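Local structure of uncharacterized protein (Bacteroides caccae, 4R4K) at residues 53-65 and 139-151. The protein is of unknown function but adopts a cystatin-like fold of the NTF2 clan, and binds polyethylene glycol chains in pockets in the crystal. Sequence-based numbering, arbitrary orientation.
Sequences FTKEKWPLLDSET and IQQVKEENAAFKE. With PEU (2,5,8,11,14,17,20,23,26,29,32,35,38,41,44,47,50,53,56,59,62,65,68,71,74,77,80-heptacosaoxadooctacontan-82-ol), chain J; PEU (2,5,8,11,14,17,20,23,26,29,32,35,38,41,44,47,50,53,56,59,62,65,68,71,74,77,80-heptacosaoxadooctacontan-82-ol), chain H.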
loop_
_atom_site.group_PDB
_atom_site.type_symbol
_atom_site.label_atom_id
_atom_site.label_comp_id
_atom_site.label_asym_id
_atom_site.label_seq_id
_atom_site.Cartn_x
_atom_site.Cartn_y
_atom_site.Cartn_z
ATOM N N PHE A 53 -6.626 -9.575 -3.844
ATOM C CA PHE A 53 -5.367 -8.973 -3.441
ATOM C C PHE A 53 -4.860 -9.743 -2.224
ATOM O O PHE A 53 -5.186 -9.437 -1.088
ATOM C CB PHE A 53 -5.568 -7.489 -3.157
ATOM C CG PHE A 53 -4.297 -6.666 -3.208
ATOM C CD1 PHE A 53 -3.050 -7.205 -2.900
ATOM C CD2 PHE A 53 -4.375 -5.329 -3.513
ATOM C CE1 PHE A 53 -1.906 -6.425 -2.931
ATOM C CE2 PHE A 53 -3.237 -4.545 -3.534
ATOM C CZ PHE A 53 -1.997 -5.097 -3.254
ATOM N N THR A 54 -4.051 -10.755 -2.500
ATOM C CA THR A 54 -3.596 -11.710 -1.513
ATOM C C THR A 54 -2.111 -11.506 -1.187
ATOM O O THR A 54 -1.435 -10.649 -1.770
ATOM C CB THR A 54 -3.796 -13.140 -2.045
ATOM O OG1 THR A 54 -3.215 -13.229 -3.344
ATOM C CG2 THR A 54 -5.266 -13.475 -2.139
ATOM N N LYS A 55 -1.629 -12.275 -0.213
ATOM C CA LYS A 55 -0.288 -12.073 0.346
ATOM C C LYS A 55 0.802 -12.139 -0.700
ATOM O O LYS A 55 1.752 -11.353 -0.666
ATOM C CB LYS A 55 -0.008 -13.095 1.444
ATOM C CG LYS A 55 1.338 -12.914 2.121
ATOM C CD LYS A 55 1.675 -14.060 3.063
ATOM C CE LYS A 55 3.151 -14.005 3.448
ATOM N NZ LYS A 55 3.615 -15.197 4.210
ATOM N N GLU A 56 0.677 -13.061 -1.639
ATOM C CA GLU A 56 1.729 -13.220 -2.642
ATOM C C GLU A 56 1.852 -11.979 -3.557
ATOM O O GLU A 56 2.871 -11.792 -4.192
ATOM C CB GLU A 56 1.569 -14.531 -3.437
ATOM C CG GLU A 56 0.759 -14.419 -4.708
ATOM C CD GLU A 56 -0.733 -14.348 -4.464
ATOM O OE1 GLU A 56 -1.147 -14.232 -3.292
ATOM O OE2 GLU A 56 -1.495 -14.398 -5.463
ATOM N N LYS A 57 0.812 -11.160 -3.648
ATOM C CA LYS A 57 0.823 -9.957 -4.475
ATOM C C LYS A 57 1.286 -8.698 -3.747
ATOM O O LYS A 57 1.526 -7.680 -4.376
ATOM C CB LYS A 57 -0.578 -9.714 -5.053
ATOM C CG LYS A 57 -1.062 -10.844 -5.962
ATOM C CD LYS A 57 -2.370 -10.496 -6.651
ATOM C CE LYS A 57 -2.911 -11.666 -7.457
ATOM N NZ LYS A 57 -3.513 -12.719 -6.591
ATOM N N TRP A 58 1.394 -8.762 -2.424
ATOM C CA TRP A 58 1.688 -7.579 -1.614
ATOM C C TRP A 58 3.088 -6.996 -1.820
ATOM O O TRP A 58 4.066 -7.677 -1.579
ATOM C CB TRP A 58 1.536 -7.907 -0.122
ATOM C CG TRP A 58 1.837 -6.751 0.774
ATOM C CD1 TRP A 58 2.946 -6.579 1.567
ATOM C CD2 TRP A 58 1.027 -5.582 0.942
ATOM N NE1 TRP A 58 2.874 -5.364 2.220
ATOM C CE2 TRP A 58 1.710 -4.730 1.850
ATOM C CE3 TRP A 58 -0.192 -5.161 0.390
ATOM C CZ2 TRP A 58 1.198 -3.500 2.232
ATOM C CZ3 TRP A 58 -0.699 -3.940 0.784
ATOM C CH2 TRP A 58 -0.007 -3.129 1.696
ATOM N N PRO A 59 3.174 -5.719 -2.240
ATOM C CA PRO A 59 4.472 -5.029 -2.212
ATOM C C PRO A 59 4.782 -4.471 -0.827
ATOM O O PRO A 59 4.048 -3.614 -0.336
ATOM C CB PRO A 59 4.290 -3.868 -3.217
ATOM C CG PRO A 59 2.942 -4.096 -3.859
ATOM C CD PRO A 59 2.154 -4.876 -2.863
ATOM N N LEU A 60 5.903 -4.889 -0.250
ATOM C CA LEU A 60 6.313 -4.409 1.046
ATOM C C LEU A 60 6.588 -2.905 1.026
ATOM O O LEU A 60 7.268 -2.408 0.120
ATOM C CB LEU A 60 7.524 -5.206 1.536
ATOM C CG LEU A 60 7.241 -6.686 1.856
ATOM C CD1 LEU A 60 8.528 -7.492 1.881
ATOM C CD2 LEU A 60 6.509 -6.848 3.177
ATOM N N LEU A 61 6.063 -2.225 2.044
ATOM C CA LEU A 61 6.142 -0.766 2.180
ATOM C C LEU A 61 7.229 -0.362 3.167
ATOM O O LEU A 61 7.294 -0.890 4.272
ATOM C CB LEU A 61 4.818 -0.225 2.683
ATOM C CG LEU A 61 3.678 -0.420 1.694
ATOM C CD1 LEU A 61 2.382 -0.005 2.352
ATOM C CD2 LEU A 61 3.904 0.332 0.387
ATOM N N ASP A 62 8.114 0.538 2.739
ATOM C CA ASP A 62 9.208 0.982 3.592
ATOM C C ASP A 62 8.959 2.335 4.226
ATOM O O ASP A 62 7.961 2.983 3.930
ATOM C CB ASP A 62 10.542 0.915 2.836
ATOM C CG ASP A 62 10.686 1.944 1.739
ATOM O OD1 ASP A 62 9.926 2.937 1.677
ATOM O OD2 ASP A 62 11.622 1.772 0.922
ATOM N N SER A 63 9.861 2.747 5.108
ATOM C CA SER A 63 9.648 3.970 5.901
ATOM C C SER A 63 9.643 5.214 5.029
ATOM O O SER A 63 8.895 6.146 5.289
ATOM C CB SER A 63 10.697 4.111 6.997
ATOM O OG SER A 63 11.986 4.171 6.454
ATOM N N GLU A 64 10.481 5.234 3.998
ATOM C CA GLU A 64 10.549 6.373 3.103
ATOM C C GLU A 64 9.221 6.576 2.368
ATOM O O GLU A 64 8.753 7.707 2.206
ATOM C CB GLU A 64 11.702 6.179 2.102
ATOM C CG GLU A 64 13.083 6.182 2.746
ATOM C CD GLU A 64 13.515 4.871 3.435
ATOM O OE1 GLU A 64 12.812 3.828 3.356
ATOM O OE2 GLU A 64 14.593 4.888 4.079
ATOM N N THR A 65 8.606 5.484 1.941
ATOM C CA THR A 65 7.347 5.544 1.236
ATOM C C THR A 65 6.231 6.084 2.127
ATOM O O THR A 65 5.358 6.816 1.651
ATOM C CB THR A 65 6.982 4.176 0.641
ATOM O OG1 THR A 65 7.955 3.840 -0.347
ATOM C CG2 THR A 65 5.606 4.182 -0.036
ATOM N N ILE A 139 3.668 -9.436 -10.704
ATOM C CA ILE A 139 3.724 -10.089 -9.403
ATOM C C ILE A 139 5.149 -10.603 -9.098
ATOM O O ILE A 139 5.641 -10.459 -7.997
ATOM C CB ILE A 139 2.666 -11.196 -9.303
ATOM C CG1 ILE A 139 1.261 -10.577 -9.295
ATOM C CG2 ILE A 139 2.889 -12.029 -8.052
ATOM C CD1 ILE A 139 0.134 -11.578 -9.495
ATOM N N GLN A 140 5.812 -11.156 -10.110
ATOM C CA GLN A 140 7.189 -11.609 -9.958
ATOM C C GLN A 140 8.143 -10.419 -9.699
ATOM O O GLN A 140 9.088 -10.558 -8.941
ATOM C CB GLN A 140 7.632 -12.417 -11.185
ATOM C CG GLN A 140 9.091 -12.879 -11.161
ATOM C CD GLN A 140 9.426 -13.803 -9.992
ATOM O OE1 GLN A 140 8.587 -14.578 -9.544
ATOM N NE2 GLN A 140 10.651 -13.711 -9.496
ATOM N N GLN A 141 7.918 -9.287 -10.367
ATOM C CA GLN A 141 8.719 -8.073 -10.124
ATOM C C GLN A 141 8.568 -7.609 -8.681
ATOM O O GLN A 141 9.548 -7.215 -8.033
ATOM C CB GLN A 141 8.333 -6.958 -11.095
ATOM C CG GLN A 141 8.806 -7.206 -12.515
ATOM C CD GLN A 141 8.160 -6.289 -13.538
ATOM O OE1 GLN A 141 7.465 -5.329 -13.195
ATOM N NE2 GLN A 141 8.385 -6.593 -14.814
ATOM N N VAL A 142 7.341 -7.644 -8.180
ATOM C CA VAL A 142 7.066 -7.305 -6.779
ATOM C C VAL A 142 7.789 -8.256 -5.829
ATOM O O VAL A 142 8.408 -7.834 -4.850
ATOM C CB VAL A 142 5.550 -7.279 -6.501
ATOM C CG1 VAL A 142 5.278 -7.211 -4.995
ATOM C CG2 VAL A 142 4.912 -6.112 -7.238
ATOM N N LYS A 143 7.783 -9.542 -6.145
ATOM C CA LYS A 143 8.557 -10.506 -5.373
ATOM C C LYS A 143 10.055 -10.154 -5.287
ATOM O O LYS A 143 10.693 -10.290 -4.235
ATOM C CB LYS A 143 8.407 -11.897 -5.977
ATOM C CG LYS A 143 9.135 -12.969 -5.176
ATOM C CD LYS A 143 8.975 -14.346 -5.770
ATOM C CE LYS A 143 9.735 -15.362 -4.956
ATOM N NZ LYS A 143 9.306 -16.749 -5.272
ATOM N N GLU A 144 10.619 -9.754 -6.416
ATOM C CA GLU A 144 12.027 -9.362 -6.491
ATOM C C GLU A 144 12.298 -8.082 -5.684
ATOM O O GLU A 144 13.286 -7.986 -4.953
ATOM C CB GLU A 144 12.443 -9.225 -7.955
ATOM C CG GLU A 144 12.490 -10.584 -8.648
ATOM C CD GLU A 144 12.362 -10.522 -10.164
ATOM O OE1 GLU A 144 12.373 -9.420 -10.754
ATOM O OE2 GLU A 144 12.289 -11.609 -10.778
ATOM N N GLU A 145 11.407 -7.106 -5.773
ATOM C CA GLU A 145 11.500 -5.925 -4.888
ATOM C C GLU A 145 11.432 -6.306 -3.413
ATOM O O GLU A 145 12.127 -5.740 -2.571
ATOM C CB GLU A 145 10.394 -4.910 -5.225
ATOM C CG GLU A 145 10.458 -4.365 -6.645
ATOM C CD GLU A 145 11.551 -3.338 -6.872
ATOM O OE1 GLU A 145 12.066 -2.747 -5.891
ATOM O OE2 GLU A 145 11.901 -3.122 -8.057
ATOM N N ASN A 146 10.571 -7.263 -3.100
ATOM C CA ASN A 146 10.416 -7.724 -1.744
ATOM C C ASN A 146 11.657 -8.457 -1.248
ATOM O O ASN A 146 12.030 -8.320 -0.106
ATOM C CB ASN A 146 9.178 -8.592 -1.629
ATOM C CG ASN A 146 7.883 -7.803 -1.696
ATOM O OD1 ASN A 146 7.851 -6.575 -1.561
ATOM N ND2 ASN A 146 6.769 -8.520 -1.887
ATOM N N ALA A 147 12.342 -9.188 -2.131
ATOM C CA ALA A 147 13.640 -9.784 -1.792
ATOM C C ALA A 147 14.683 -8.715 -1.427
ATOM O O ALA A 147 15.434 -8.874 -0.456
ATOM C CB ALA A 147 14.126 -10.676 -2.933
ATOM N N ALA A 148 14.722 -7.629 -2.185
ATOM C CA ALA A 148 15.575 -6.503 -1.853
ATOM C C ALA A 148 15.204 -5.903 -0.482
ATOM O O ALA A 148 16.042 -5.653 0.365
ATOM C CB ALA A 148 15.521 -5.443 -2.930
ATOM N N PHE A 149 13.918 -5.677 -0.264
ATOM C CA PHE A 149 13.432 -5.150 1.023
ATOM C C PHE A 149 13.908 -6.007 2.180
ATOM O O PHE A 149 14.333 -5.508 3.225
ATOM C CB PHE A 149 11.898 -5.120 0.985
ATOM C CG PHE A 149 11.236 -4.483 2.200
ATOM C CD1 PHE A 149 11.031 -5.200 3.349
ATOM C CD2 PHE A 149 10.686 -3.207 2.100
ATOM C CE1 PHE A 149 10.363 -4.638 4.445
ATOM C CE2 PHE A 149 10.031 -2.651 3.174
ATOM C CZ PHE A 149 9.869 -3.359 4.345
ATOM N N LYS A 150 13.813 -7.319 2.007
ATOM C CA LYS A 150 14.146 -8.242 3.083
ATOM C C LYS A 150 15.656 -8.303 3.383
ATOM O O LYS A 150 16.024 -8.731 4.461
ATOM C CB LYS A 150 13.559 -9.618 2.772
ATOM C CG LYS A 150 12.049 -9.659 2.902
ATOM C CD LYS A 150 11.498 -11.067 2.758
ATOM C CE LYS A 150 11.461 -11.529 1.322
ATOM N NZ LYS A 150 10.750 -12.841 1.242
ATOM N N GLU A 151 16.509 -7.844 2.460
ATOM C CA GLU A 151 17.951 -7.755 2.734
ATOM C C GLU A 151 18.261 -6.698 3.772
ATOM O O GLU A 151 19.223 -6.837 4.507
ATOM C CB GLU A 151 18.744 -7.429 1.463
ATOM C CG GLU A 151 18.772 -8.525 0.418
ATOM C CD GLU A 151 19.631 -9.719 0.816
ATOM O OE1 GLU A 151 20.389 -9.632 1.815
ATOM O OE2 GLU A 151 19.520 -10.756 0.130
HETATM O OCV PEU J . 18.454 -0.468 -3.648
HETATM C CCW PEU J . 17.189 -1.073 -3.429
HETATM C CCX PEU J . 16.713 -0.827 -2.010
HETATM O OCY PEU J . 15.294 -0.987 -2.017
HETATM C CCZ PEU J . 14.800 -2.178 -1.399
HETATM C CDA PEU J . 13.699 -1.747 -0.447
HETATM O ODB PEU J . 14.299 -1.173 0.707
HETATM C CDC PEU J . 13.499 -0.221 1.417
HETATM C CDD PEU J . 14.354 0.931 1.954
HETATM O ODE PEU J . 14.218 1.048 3.381
HETATM O OCP PEU H . 6.175 1.128 -11.663
HETATM C CCQ PEU H . 5.874 0.122 -10.700
HETATM C CCR PEU H . 4.907 0.676 -9.661
HETATM O OCS PEU H . 5.467 1.834 -9.038
HETATM C CCT PEU H . 4.621 2.995 -9.103
HETATM C CCU PEU H . 3.455 2.881 -8.125
HETATM O OCV PEU H . 3.981 2.605 -6.829
HETATM C CCW PEU H . 3.048 2.785 -5.771
HETATM C CCX PEU H . 3.509 1.958 -4.583
HETATM O OCY PEU H . 4.838 2.305 -4.174
HETATM C CCZ PEU H . 5.309 1.597 -3.013
HETATM C CDA PEU H . 5.619 0.124 -3.297
HETATM O ODB PEU H . 6.914 -0.241 -2.821
HETATM C CDC PEU H . 7.726 -0.942 -3.770
HETATM C CDD PEU H . 8.232 0.048 -4.821
HETATM O ODE PEU H . 9.383 -0.467 -5.496
HETATM O O HOH W 1 4.992 -11.044 -5.348
HETATM O O HOH W 2 8.834 -3.850 -1.710
#
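L60 lies against F149 with its CB almost exactly over the middle of the ring, 3.7 Å from the centroid and 7° off the ring normal, a CH-pi contact. Its CD1 reaches along the same face to CD1 of F149, also 3.7 Å away. F149 extends this ring from the helix because CG stands anti to the backbone N (chi1 -175°); the rim at CE2 then meets the carbonyl O of L61 at 3.4 Å.

One turn back, N146 clasps the loop backbone with both ends of its amide. ND2 gives a bond of 2.8 Å to O of W58, lying in the carbonyl plane, while OD1 takes the backbone N of L60 at 2.9 Å, tilted from the amide's own plane. A water bridges OD1 and O of L60, so OD1 has two donors. With the amide cut back to an alanine here, O of W58 and N of L60 are likely to be left without their helix partner and the loop freer to shift.

Further back toward the start of the helix, V142 CG1 rests on P59, and I139 CD1 lies across the aliphatic chain of K57, 3.7 Å from its CE and also touching CG and CD. I139 CG2 meets O of E56, which a water joins to O of I139. Y27 of helix 23-28 also packs on L60 and N146. The helix 135-152 is thus bound to the irregular loop between strands 48-51 and 69-72 within this cystatin-like fold, and D62 and F149 at one end help form a pocket holding polyethylene glycol.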